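Local coordinates for protein 2-hydroxymethyl glutarate dehydrogenase (Eubacterium barkeri, PDB 3CKY) that catalyses the NAD-dependent interconversion of 2-formylglutarate and (S)-2-hydroxymethylglutarate in the fermentation of nicotinate, at residues C183-A186 with S187-A191; E203-Q206 with E207-K211; A221-E224 with K225-S229; M282-V285 with I286-W289. All blocks are in the same frame, centred on the assembly; numbering follows the deposited sequence.

All four contacts are local, within the helical domain that follows the Rossmann-type part of the enzyme. Contacts 1 and 4 are buried: 183-191 is regular alpha-helix, whereas 282-289 passes from a 3-10 segment into helix 286-293, with i to i+3 bonds at the junction. Contacts 2 and 3 are partly exposed and differ in backbone: a water bridges Q206 O and K211 NZ, whereas 225-228 widens into a pi-type turn. Contacts 1, 2 and 4 meet the second subunit, contact 4 also the third, and contact 3 no other chain of the assembly. M185 packs against contacts 3 and 4, Q206 probably hydrogen-bonds E224, and K222 and F226 pack on S283 of contact 4.

Contact 1. Residues C183-A186 with S187-A191; sequences CNMA and SLAEA
C183 accepts the backbone N-H of S187 at its carbonyl O, the first of three successive i to i+4 bonds along helix 169-197, with N of S187 2.9 Å from O of C183 and an N-H...O angle of 163°. Its side chain packs on T262 of its own chain and on S187 of the second subunit. N184 repeats the backbone pattern with L188. Its amide also reaches back to the helix through solvent: a water donates to OD1 of N184 at 2.9 Å and is hydrogen-bonded to OG of S187 at 3.0 Å. The next residue faces another way. M185 sets CG anti to the backbone N (chi1 179°), then bends at chi2 and chi3, which carries its methyl forward, toward the next turn. CE of M185 thereby comes within 4.1 Å of CD2 of L188, the two side chains crossing at a slant, and within 4.3 Å of CB of A189. I227, M282, S283 and F269 pack round the same thioether. A186 contributes mainly its carbonyl: a second water donates one hydrogen to O of A186 at 2.7 Å and the other to OE2 of E190 at 2.6 Å. The carboxylate of E190 crosses to the second subunit, where OE1 binds OG1 of T262 and OE2 binds the backbone N of M261. The run thus joins a mainly apolar patch round M185 to a polar one round E190 that meets the second subunit, and the donors gathered round the buried carboxylate of E190 would be expected to stabilise its charge.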
ATOM      1  N   CYS A 183      10.409  -8.641  -1.137  1.00 39.31           N
ATOM      2  CA  CYS A 183       9.016  -8.901  -1.480  1.00 39.49           C
ATOM      3  C   CYS A 183       8.654 -10.381  -1.317  1.00 39.37           C
ATOM      4  O   CYS A 183       7.600 -10.715  -0.764  1.00 39.55           O
ATOM      5  CB  CYS A 183       8.714  -8.464  -2.915  1.00 39.60           C
ATOM      6  SG  CYS A 183       8.654  -6.672  -3.196  1.00 40.78           S
ATOM      7  N   ASN A 184       9.525 -11.253  -1.811  1.00 39.36           N
ATOM      8  CA  ASN A 184       9.264 -12.685  -1.808  1.00 39.30           C
ATOM      9  C   ASN A 184       9.170 -13.185  -0.378  1.00 39.44           C
ATOM     10  O   ASN A 184       8.334 -14.023  -0.065  1.00 39.50           O
ATOM     11  CB  ASN A 184      10.352 -13.443  -2.591  1.00 39.33           C
ATOM     12  CG  ASN A 184      10.331 -13.140  -4.071  1.00 39.41           C
ATOM     13  OD1 ASN A 184       9.386 -12.540  -4.591  1.00 40.35           O
ATOM     14  ND2 ASN A 184      11.375 -13.559  -4.767  1.00 38.91           N
ATOM     15  N   MET A 185      10.012 -12.636   0.499  1.00 39.55           N
ATOM     16  CA  MET A 185       9.992 -12.999   1.901  1.00 39.37           C
ATOM     17  C   MET A 185       8.730 -12.494   2.599  1.00 39.33           C
ATOM     18  O   MET A 185       8.069 -13.241   3.324  1.00 39.50           O
ATOM     19  CB  MET A 185      11.226 -12.461   2.610  1.00 39.23           C
ATOM     20  CG  MET A 185      11.282 -12.771   4.136  1.00 39.70           C
ATOM     21  SD  MET A 185      11.471 -14.517   4.562  1.00 41.08           S
ATOM     22  CE  MET A 185       9.898 -14.903   5.340  1.00 39.04           C
ATOM     23  N   ALA A 186       8.393 -11.229   2.381  1.00 39.05           N
ATOM     24  CA  ALA A 186       7.160 -10.676   2.929  1.00 39.19           C
ATOM     25  C   ALA A 186       5.928 -11.517   2.521  1.00 38.91           C
ATOM     26  O   ALA A 186       5.050 -11.782   3.335  1.00 39.00           O
ATOM     27  CB  ALA A 186       6.993  -9.195   2.493  1.00 38.45           C
ATOM     28  N   SER A 187       5.871 -11.921   1.255  1.00 39.01           N
ATOM     29  CA  SER A 187       4.777 -12.756   0.770  1.00 39.21           C
ATOM     30  C   SER A 187       4.781 -14.128   1.452  1.00 39.33           C
ATOM     31  O   SER A 187       3.746 -14.643   1.865  1.00 39.14           O
ATOM     32  CB  SER A 187       4.879 -12.931  -0.747  1.00 39.56           C
ATOM     33  OG  SER A 187       4.835 -11.689  -1.432  1.00 39.11           O
ATOM     34  N   LEU A 188       5.966 -14.704   1.578  1.00 39.50           N
ATOM     35  CA  LEU A 188       6.142 -16.000   2.240  1.00 39.38           C
ATOM     36  C   LEU A 188       5.649 -15.967   3.693  1.00 39.51           C
ATOM     37  O   LEU A 188       4.963 -16.892   4.165  1.00 39.23           O
ATOM     38  CB  LEU A 188       7.618 -16.421   2.182  1.00 39.23           C
ATOM     39  CG  LEU A 188       7.941 -17.834   2.699  1.00 39.58           C
ATOM     40  CD1 LEU A 188       7.181 -18.922   1.900  1.00 37.53           C
ATOM     41  CD2 LEU A 188       9.442 -18.074   2.702  1.00 38.59           C
ATOM     42  N   ALA A 189       5.974 -14.885   4.387  1.00 39.37           N
ATOM     43  CA  ALA A 189       5.608 -14.728   5.795  1.00 39.55           C
ATOM     44  C   ALA A 189       4.104 -14.940   6.047  1.00 39.93           C
ATOM     45  O   ALA A 189       3.709 -15.795   6.872  1.00 39.44           O
ATOM     46  CB  ALA A 189       6.044 -13.360   6.296  1.00 39.24           C
ATOM     47  N   GLU A 190       3.276 -14.158   5.337  1.00 39.81           N
ATOM     48  CA  GLU A 190       1.822 -14.245   5.496  1.00 39.60           C
ATOM     49  C   GLU A 190       1.267 -15.575   4.965  1.00 39.51           C
ATOM     50  O   GLU A 190       0.327 -16.139   5.548  1.00 39.26           O
ATOM     51  CB  GLU A 190       1.121 -13.045   4.856  1.00 39.54           C
ATOM     52  CG  GLU A 190       1.165 -13.002   3.316  1.00 40.24           C
ATOM     53  CD  GLU A 190       0.620 -11.707   2.734  1.00 40.18           C
ATOM     54  OE1 GLU A 190      -0.232 -11.754   1.809  1.00 41.30           O
ATOM     55  OE2 GLU A 190       1.057 -10.632   3.192  1.00 39.62           O
ATOM     56  N   ALA A 191       1.865 -16.080   3.882  1.00 39.57           N
ATOM     57  CA  ALA A 191       1.470 -17.365   3.285  1.00 39.53           C
ATOM     58  C   ALA A 191       1.613 -18.542   4.238  1.00 39.54           C
ATOM     59  O   ALA A 191       0.736 -19.418   4.311  1.00 39.91           O
ATOM     60  CB  ALA A 191       2.284 -17.637   2.023  1.00 39.44           C
TER
HETATM   61  O   HOH W   1       6.672 -11.721  -3.801  1.00 31.41           O
HETATM   62  O   HOH W   2       3.184 -10.316   4.698  1.00 37.73           O

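Contact 2. Residues E203-Q206 with E207-K211; sequences ETMQ and EIIGK
I208 carries CG1 anti to its carbonyl carbon (chi1 -70°) and extends beyond it, which lays CD1 beside T204, 3.8 Å from its CG2. I209 takes nearly the same shape one step on, bringing its CD1 to 3.8 Å from CB of M205. Both are i to i+4 pairs of alpha-helix 202-210, in the helical domain, and in each the two side chains lie side by side and point the same way. M205 rests on L192 and V196 of helix 169-197, while I208 and I209 pack on V164 and V176 of the second subunit, I209 also touching M219 of its own chain. Q206 stretches out on another side, its NE2 bonded to OE1 of E224 on helix 217-228. Four backbone bonds link the segments, and the last is the most bent: N of G210 reaches O of Q206 at 3.0 Å with an N-H...O angle of only 136°, from above the carbonyl plane. A water also donates to the same carbonyl, O of Q206, at 2.9 Å and accepts from NZ of K211 at 2.6 Å.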
ATOM      1  N   GLU A 203       6.425 -28.313   7.447  1.00 44.58           N
ATOM      2  CA  GLU A 203       7.121 -29.345   6.678  1.00 44.86           C
ATOM      3  C   GLU A 203       6.374 -29.692   5.406  1.00 44.30           C
ATOM      4  O   GLU A 203       6.976 -29.869   4.355  1.00 43.88           O
ATOM      5  CB  GLU A 203       7.273 -30.635   7.471  1.00 45.56           C
ATOM      6  CG  GLU A 203       7.657 -30.461   8.897  1.00 48.40           C
ATOM      7  CD  GLU A 203       6.445 -30.325   9.785  1.00 51.37           C
ATOM      8  OE1 GLU A 203       5.774 -31.374  10.026  1.00 53.29           O
ATOM      9  OE2 GLU A 203       6.177 -29.172  10.214  1.00 49.02           O
ATOM     10  N   THR A 204       5.060 -29.823   5.520  1.00 44.22           N
ATOM     11  CA  THR A 204       4.222 -30.118   4.369  1.00 44.52           C
ATOM     12  C   THR A 204       4.337 -29.024   3.324  1.00 44.38           C
ATOM     13  O   THR A 204       4.477 -29.305   2.145  1.00 43.60           O
ATOM     14  CB  THR A 204       2.752 -30.284   4.771  1.00 44.53           C
ATOM     15  OG1 THR A 204       2.648 -31.310   5.766  1.00 44.06           O
ATOM     16  CG2 THR A 204       1.892 -30.659   3.536  1.00 44.41           C
ATOM     17  N   MET A 205       4.298 -27.777   3.779  1.00 44.85           N
ATOM     18  CA  MET A 205       4.436 -26.632   2.893  1.00 45.56           C
ATOM     19  C   MET A 205       5.818 -26.537   2.267  1.00 46.12           C
ATOM     20  O   MET A 205       5.939 -26.294   1.079  1.00 46.19           O
ATOM     21  CB  MET A 205       4.088 -25.334   3.626  1.00 45.42           C
ATOM     22  CG  MET A 205       2.590 -25.160   3.843  1.00 44.72           C
ATOM     23  SD  MET A 205       2.136 -23.561   4.575  1.00 44.11           S
ATOM     24  CE  MET A 205       2.713 -23.748   6.265  1.00 41.79           C
ATOM     25  N   GLN A 206       6.860 -26.755   3.055  1.00 47.49           N
ATOM     26  CA  GLN A 206       8.207 -26.756   2.497  1.00 47.96           C
ATOM     27  C   GLN A 206       8.375 -27.806   1.417  1.00 47.95           C
ATOM     28  O   GLN A 206       8.920 -27.530   0.335  1.00 47.82           O
ATOM     29  CB  GLN A 206       9.262 -27.009   3.552  1.00 48.16           C
ATOM     30  CG  GLN A 206      10.632 -26.542   3.034  1.00 49.15           C
ATOM     31  CD  GLN A 206      11.768 -27.248   3.668  1.00 50.69           C
ATOM     32  OE1 GLN A 206      11.596 -28.289   4.322  1.00 55.33           O
ATOM     33  NE2 GLN A 206      12.968 -26.694   3.483  1.00 54.57           N
ATOM     34  N   GLU A 207       7.906 -29.006   1.726  1.00 48.23           N
ATOM     35  CA  GLU A 207       8.018 -30.105   0.800  1.00 48.63           C
ATOM     36  C   GLU A 207       7.290 -29.777  -0.488  1.00 48.41           C
ATOM     37  O   GLU A 207       7.862 -29.869  -1.556  1.00 49.36           O
ATOM     38  CB  GLU A 207       7.442 -31.370   1.406  1.00 48.40           C
ATOM     39  CG  GLU A 207       7.639 -32.587   0.536  1.00 49.66           C
ATOM     40  CD  GLU A 207       6.971 -33.815   1.107  1.00 51.54           C
ATOM     41  OE1 GLU A 207       6.143 -33.665   2.046  1.00 56.81           O
ATOM     42  OE2 GLU A 207       7.272 -34.932   0.609  1.00 56.60           O
ATOM     43  N   ILE A 208       6.032 -29.373  -0.384  1.00 47.98           N
ATOM     44  CA  ILE A 208       5.184 -29.231  -1.563  1.00 47.66           C
ATOM     45  C   ILE A 208       5.458 -27.942  -2.336  1.00 47.28           C
ATOM     46  O   ILE A 208       5.687 -27.981  -3.534  1.00 47.17           O
ATOM     47  CB  ILE A 208       3.685 -29.381  -1.187  1.00 47.54           C
ATOM     48  CG1 ILE A 208       3.414 -30.843  -0.808  1.00 47.30           C
ATOM     49  CG2 ILE A 208       2.789 -28.950  -2.338  1.00 47.40           C
ATOM     50  CD1 ILE A 208       2.052 -31.096  -0.272  1.00 47.29           C
ATOM     51  N   ILE A 209       5.469 -26.807  -1.656  1.00 46.95           N
ATOM     52  CA  ILE A 209       5.714 -25.523  -2.330  1.00 47.10           C
ATOM     53  C   ILE A 209       7.135 -25.446  -2.891  1.00 46.90           C
ATOM     54  O   ILE A 209       7.361 -24.872  -3.962  1.00 46.99           O
ATOM     55  CB  ILE A 209       5.454 -24.340  -1.389  1.00 47.21           C
ATOM     56  CG1 ILE A 209       3.980 -24.348  -0.969  1.00 47.76           C
ATOM     57  CG2 ILE A 209       5.829 -22.996  -2.041  1.00 46.62           C
ATOM     58  CD1 ILE A 209       3.703 -23.557   0.290  1.00 47.98           C
ATOM     59  N   GLY A 210       8.082 -26.054  -2.177  1.00 46.76           N
ATOM     60  CA  GLY A 210       9.462 -26.165  -2.654  1.00 46.66           C
ATOM     61  C   GLY A 210       9.612 -26.860  -3.983  1.00 46.51           C
ATOM     62  O   GLY A 210      10.574 -26.605  -4.694  1.00 47.04           O
ATOM     63  N   LYS A 211       8.667 -27.727  -4.320  1.00 45.92           N
ATOM     64  CA  LYS A 211       8.679 -28.397  -5.605  1.00 46.05           C
ATOM     65  C   LYS A 211       7.577 -27.876  -6.530  1.00 45.47           C
ATOM     66  O   LYS A 211       7.226 -28.516  -7.508  1.00 45.68           O
ATOM     67  CB  LYS A 211       8.540 -29.893  -5.358  1.00 46.41           C
ATOM     68  CG  LYS A 211       9.574 -30.367  -4.355  1.00 47.06           C
ATOM     69  CD  LYS A 211       9.613 -31.866  -4.207  1.00 47.70           C
ATOM     70  CE  LYS A 211      10.250 -32.257  -2.874  1.00 49.60           C
ATOM     71  NZ  LYS A 211      11.276 -31.254  -2.389  1.00 52.31           N
TER
HETATM   72  O   HOH W   3      10.880 -28.994  -1.147  1.00 63.05           O

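Contact 3. Residues A221-E224 with K225-S229; sequences AKME and KFIMS
K225 meets A221 through a water: its backbone N donates to that water at 2.9 Å, and the water donates in turn, weakly, to O of A221. The usual direct bond between the two is replaced. CG of K225 lies over one face of the neighbouring F226 ring, toward the rim. With CG anti to its carbonyl carbon and beside the backbone N (chi1 -61°), F226 lays its ring toward the preceding turn, with CD2 3.7 Å from CD of K222 in an oblique crossing and O of A221 at its edge. NZ of K222 runs on to a salt bridge with D281. Replacing F226 by an alanine would probably leave the aliphatic part of K222 without this support and its chain freer to turn. At this point helix 217-228 widens into a pi-type turn: O of K222 accepts both N of F226, at 3.0 Å, and N of I227, at 3.1 Å, the two donors arriving from opposite faces of the carbonyl plane. I227 packs against L192 of helix 169-197. M228 keeps the wider i to i+5 spacing, its N 2.7 Å from O of M223 and lined up with the C=O direction (176°). Its SD meets CE of M223 at 4.0 Å, the two thioethers crossing. S229 turns OG back to O of K225, 2.7 Å away and above the carbonyl plane, and the same OG bonds the backbone N of D231.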
ATOM      1  N   ALA A 221      16.214 -20.401   1.144  1.00 44.16           N
ATOM      2  CA  ALA A 221      17.234 -19.937   2.074  1.00 44.06           C
ATOM      3  C   ALA A 221      16.755 -19.875   3.532  1.00 43.78           C
ATOM      4  O   ALA A 221      17.527 -20.174   4.456  1.00 43.55           O
ATOM      5  CB  ALA A 221      17.750 -18.577   1.647  1.00 43.44           C
ATOM      6  N   LYS A 222      15.502 -19.496   3.744  1.00 43.74           N
ATOM      7  CA  LYS A 222      15.052 -19.119   5.081  1.00 44.29           C
ATOM      8  C   LYS A 222      14.208 -20.163   5.814  1.00 44.52           C
ATOM      9  O   LYS A 222      14.279 -20.266   7.026  1.00 44.17           O
ATOM     10  CB  LYS A 222      14.291 -17.795   5.017  1.00 43.77           C
ATOM     11  CG  LYS A 222      15.072 -16.639   4.370  1.00 43.16           C
ATOM     12  CD  LYS A 222      16.410 -16.388   5.025  1.00 42.25           C
ATOM     13  CE  LYS A 222      17.113 -15.178   4.431  1.00 41.80           C
ATOM     14  NZ  LYS A 222      18.461 -14.968   5.057  1.00 40.87           N
ATOM     15  N   MET A 223      13.424 -20.929   5.074  1.00 45.40           N
ATOM     16  CA  MET A 223      12.394 -21.779   5.671  1.00 46.11           C
ATOM     17  C   MET A 223      12.940 -22.762   6.720  1.00 45.99           C
ATOM     18  O   MET A 223      12.562 -22.749   7.879  1.00 46.08           O
ATOM     19  CB  MET A 223      11.673 -22.542   4.552  1.00 46.66           C
ATOM     20  CG  MET A 223      10.575 -23.473   5.010  1.00 47.35           C
ATOM     21  SD  MET A 223       9.206 -22.536   5.651  1.00 52.08           S
ATOM     22  CE  MET A 223       7.968 -23.849   5.870  1.00 48.19           C
ATOM     23  N   GLU A 224      13.855 -23.597   6.303  1.00 46.38           N
ATOM     24  CA  GLU A 224      14.382 -24.610   7.180  1.00 47.03           C
ATOM     25  C   GLU A 224      15.366 -24.037   8.207  1.00 46.47           C
ATOM     26  O   GLU A 224      15.253 -24.313   9.404  1.00 46.43           O
ATOM     27  CB  GLU A 224      15.047 -25.682   6.336  1.00 47.19           C
ATOM     28  CG  GLU A 224      15.301 -26.967   7.073  1.00 49.39           C
ATOM     29  CD  GLU A 224      15.657 -28.115   6.139  1.00 50.03           C
ATOM     30  OE1 GLU A 224      14.974 -28.233   5.068  1.00 54.25           O
ATOM     31  OE2 GLU A 224      16.595 -28.880   6.491  1.00 52.80           O
ATOM     32  N   LYS A 225      16.295 -23.207   7.749  1.00 45.99           N
ATOM     33  CA  LYS A 225      17.367 -22.722   8.615  1.00 45.75           C
ATOM     34  C   LYS A 225      16.911 -21.759   9.720  1.00 45.01           C
ATOM     35  O   LYS A 225      17.449 -21.815  10.830  1.00 44.90           O
ATOM     36  CB  LYS A 225      18.469 -22.061   7.787  1.00 46.01           C
ATOM     37  CG  LYS A 225      19.708 -21.701   8.608  1.00 47.01           C
ATOM     38  CD  LYS A 225      20.801 -21.066   7.764  1.00 47.23           C
ATOM     39  CE  LYS A 225      21.929 -20.531   8.654  1.00 49.02           C
ATOM     40  NZ  LYS A 225      22.940 -19.720   7.893  1.00 50.36           N
ATOM     41  N   PHE A 226      15.955 -20.881   9.406  1.00 43.69           N
ATOM     42  CA  PHE A 226      15.537 -19.824  10.320  1.00 43.47           C
ATOM     43  C   PHE A 226      14.108 -19.989  10.834  1.00 42.78           C
ATOM     44  O   PHE A 226      13.887 -19.966  12.038  1.00 42.44           O
ATOM     45  CB  PHE A 226      15.674 -18.445   9.660  1.00 42.68           C
ATOM     46  CG  PHE A 226      17.084 -18.103   9.259  1.00 42.60           C
ATOM     47  CD1 PHE A 226      17.963 -17.508  10.167  1.00 42.08           C
ATOM     48  CD2 PHE A 226      17.541 -18.377   7.976  1.00 42.41           C
ATOM     49  CE1 PHE A 226      19.270 -17.195   9.799  1.00 41.60           C
ATOM     50  CE2 PHE A 226      18.860 -18.062   7.603  1.00 42.39           C
ATOM     51  CZ  PHE A 226      19.715 -17.471   8.516  1.00 41.44           C
ATOM     52  N   ILE A 227      13.158 -20.110   9.919  1.00 42.37           N
ATOM     53  CA  ILE A 227      11.750 -20.113  10.264  1.00 42.70           C
ATOM     54  C   ILE A 227      11.424 -21.384  11.035  1.00 42.44           C
ATOM     55  O   ILE A 227      10.962 -21.316  12.155  1.00 42.24           O
ATOM     56  CB  ILE A 227      10.831 -19.986   9.001  1.00 42.29           C
ATOM     57  CG1 ILE A 227      11.012 -18.608   8.354  1.00 43.16           C
ATOM     58  CG2 ILE A 227       9.366 -20.187   9.352  1.00 41.64           C
ATOM     59  CD1 ILE A 227      10.387 -18.487   6.943  1.00 42.52           C
ATOM     60  N   MET A 228      11.691 -22.544  10.448  1.00 42.28           N
ATOM     61  CA  MET A 228      11.320 -23.805  11.115  1.00 42.71           C
ATOM     62  C   MET A 228      12.161 -24.099  12.361  1.00 42.61           C
ATOM     63  O   MET A 228      11.687 -24.762  13.288  1.00 42.12           O
ATOM     64  CB  MET A 228      11.371 -24.964  10.146  1.00 42.38           C
ATOM     65  CG  MET A 228      10.352 -24.839   9.072  1.00 42.76           C
ATOM     66  SD  MET A 228      10.309 -26.258   7.981  1.00 44.82           S
ATOM     67  CE  MET A 228       9.654 -27.501   9.121  1.00 43.29           C
ATOM     68  N   SER A 229      13.393 -23.592  12.386  1.00 42.85           N
ATOM     69  CA  SER A 229      14.255 -23.718  13.552  1.00 42.83           C
ATOM     70  C   SER A 229      13.849 -22.760  14.652  1.00 42.78           C
ATOM     71  O   SER A 229      14.060 -23.040  15.818  1.00 42.75           O
ATOM     72  CB  SER A 229      15.717 -23.442  13.179  1.00 42.92           C
ATOM     73  OG  SER A 229      16.005 -22.049  13.084  1.00 42.60           O
TER
HETATM   74  O   HOH W   4      16.964 -22.967   4.943  1.00 36.23           O

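Contact 4. Residues M282-V285 with I286-W289; sequences MSAV and IKVW
V285 and V288 cross at an angle, one branch of each doing the touching: CG2 of V285 lies 4.2 Å from CG2 of V288. The other branch of V285, CG1, sits between its backbone N and carbonyl carbon (chi1 75°), close over N of I286. V285 leans on I268 and F269 of helix 260-274, and V288 on M292 of the third subunit. K287 lies alongside A284: extended beyond CG, it runs toward the preceding turn, with CG 3.4 Å from O of A284 and CE 4.2 Å from CB of A284, before NZ forms a salt bridge with E280. The tight spacing of these pairs, three residues apart, follows from the backbone, a 3-10 segment at 282-284 leading into helix 286-293. N of I286 binds O of S283 at 3.2 Å, N of K287 binds O of A284 at 2.9 Å, and N of V288 binds O of V285 at 2.9 Å. Each donor stands well above the plane of its carbonyl, C=O...N angles being 125 to 128°. I286 places CG2 against O of S283, 3.4 Å away, while the rest of its chain leads off to V193 and V297. W289 turns one indole face to CG1 of V288, which sits 4.0 Å above the ring plane and toward its rim; P260 of the second subunit also packs on this tryptophan.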
ATOM      1  N   MET A 282      16.073 -11.354   8.435  1.00 41.28           N
ATOM      2  CA  MET A 282      14.865 -10.742   7.923  1.00 42.45           C
ATOM      3  C   MET A 282      13.650 -11.676   7.868  1.00 41.11           C
ATOM      4  O   MET A 282      12.553 -11.193   7.853  1.00 40.79           O
ATOM      5  CB  MET A 282      15.136 -10.093   6.558  1.00 42.99           C
ATOM      6  CG  MET A 282      15.845 -10.957   5.492  1.00 45.74           C
ATOM      7  SD  MET A 282      14.764 -11.741   4.298  1.00 51.18           S
ATOM      8  CE  MET A 282      14.465 -13.265   5.137  1.00 49.20           C
ATOM      9  N   SER A 283      13.844 -12.996   7.887  1.00 40.49           N
ATOM     10  CA  SER A 283      12.729 -13.938   7.884  1.00 40.17           C
ATOM     11  C   SER A 283      11.945 -13.905   9.196  1.00 40.06           C
ATOM     12  O   SER A 283      10.803 -14.391   9.257  1.00 39.85           O
ATOM     13  CB  SER A 283      13.212 -15.368   7.604  1.00 40.19           C
ATOM     14  OG  SER A 283      14.146 -15.835   8.570  1.00 40.28           O
ATOM     15  N   ALA A 284      12.560 -13.332  10.240  1.00 39.89           N
ATOM     16  CA  ALA A 284      11.878 -13.067  11.519  1.00 39.51           C
ATOM     17  C   ALA A 284      10.688 -12.126  11.355  1.00 38.75           C
ATOM     18  O   ALA A 284       9.894 -11.991  12.256  1.00 38.58           O
ATOM     19  CB  ALA A 284      12.859 -12.508  12.559  1.00 38.62           C
ATOM     20  N   VAL A 285      10.550 -11.475  10.209  1.00 39.20           N
ATOM     21  CA  VAL A 285       9.347 -10.652   9.937  1.00 39.44           C
ATOM     22  C   VAL A 285       8.030 -11.465  10.081  1.00 39.59           C
ATOM     23  O   VAL A 285       6.981 -10.896  10.397  1.00 39.36           O
ATOM     24  CB  VAL A 285       9.440  -9.971   8.545  1.00 39.38           C
ATOM     25  CG1 VAL A 285       9.176 -10.982   7.421  1.00 38.59           C
ATOM     26  CG2 VAL A 285       8.502  -8.786   8.465  1.00 39.30           C
ATOM     27  N   ILE A 286       8.103 -12.787   9.876  1.00 39.42           N
ATOM     28  CA  ILE A 286       6.974 -13.680  10.121  1.00 40.20           C
ATOM     29  C   ILE A 286       6.378 -13.509  11.548  1.00 40.65           C
ATOM     30  O   ILE A 286       5.172 -13.658  11.751  1.00 40.56           O
ATOM     31  CB  ILE A 286       7.336 -15.185   9.863  1.00 39.96           C
ATOM     32  CG1 ILE A 286       6.059 -16.019   9.701  1.00 40.15           C
ATOM     33  CG2 ILE A 286       8.188 -15.765  11.019  1.00 39.83           C
ATOM     34  CD1 ILE A 286       6.269 -17.431   9.151  1.00 39.61           C
ATOM     35  N   LYS A 287       7.236 -13.201  12.521  1.00 41.40           N
ATOM     36  CA  LYS A 287       6.812 -12.949  13.906  1.00 41.54           C
ATOM     37  C   LYS A 287       5.796 -11.805  14.029  1.00 41.56           C
ATOM     38  O   LYS A 287       4.994 -11.800  14.957  1.00 41.45           O
ATOM     39  CB  LYS A 287       8.011 -12.620  14.772  1.00 41.63           C
ATOM     40  CG  LYS A 287       8.988 -13.763  14.978  1.00 42.53           C
ATOM     41  CD  LYS A 287      10.090 -13.319  15.945  1.00 41.95           C
ATOM     42  CE  LYS A 287      11.222 -14.296  15.973  1.00 42.41           C
ATOM     43  NZ  LYS A 287      12.200 -13.958  17.053  1.00 43.38           N
ATOM     44  N   VAL A 288       5.822 -10.853  13.093  1.00 42.14           N
ATOM     45  CA  VAL A 288       4.754  -9.824  13.005  1.00 42.10           C
ATOM     46  C   VAL A 288       3.347 -10.447  12.966  1.00 42.09           C
ATOM     47  O   VAL A 288       2.461 -10.046  13.715  1.00 42.32           O
ATOM     48  CB  VAL A 288       4.906  -8.890  11.791  1.00 41.72           C
ATOM     49  CG1 VAL A 288       3.674  -7.963  11.671  1.00 40.78           C
ATOM     50  CG2 VAL A 288       6.198  -8.073  11.888  1.00 41.58           C
ATOM     51  N   TRP A 289       3.168 -11.450  12.123  1.00 42.01           N
ATOM     52  CA  TRP A 289       1.862 -12.076  11.961  1.00 42.01           C
ATOM     53  C   TRP A 289       1.547 -13.085  13.063  1.00 41.88           C
ATOM     54  O   TRP A 289       0.404 -13.198  13.495  1.00 41.33           O
ATOM     55  CB  TRP A 289       1.767 -12.725  10.574  1.00 42.07           C
ATOM     56  CG  TRP A 289       2.003 -11.754   9.435  1.00 41.84           C
ATOM     57  CD1 TRP A 289       2.866 -11.916   8.405  1.00 42.34           C
ATOM     58  CD2 TRP A 289       1.381 -10.462   9.241  1.00 42.41           C
ATOM     59  NE1 TRP A 289       2.823 -10.821   7.569  1.00 42.88           N
ATOM     60  CE2 TRP A 289       1.924  -9.913   8.062  1.00 42.41           C
ATOM     61  CE3 TRP A 289       0.429  -9.715   9.959  1.00 41.70           C
ATOM     62  CZ2 TRP A 289       1.542  -8.652   7.569  1.00 41.94           C
ATOM     63  CZ3 TRP A 289       0.057  -8.464   9.474  1.00 42.18           C
ATOM     64  CH2 TRP A 289       0.612  -7.950   8.284  1.00 42.20           C
TER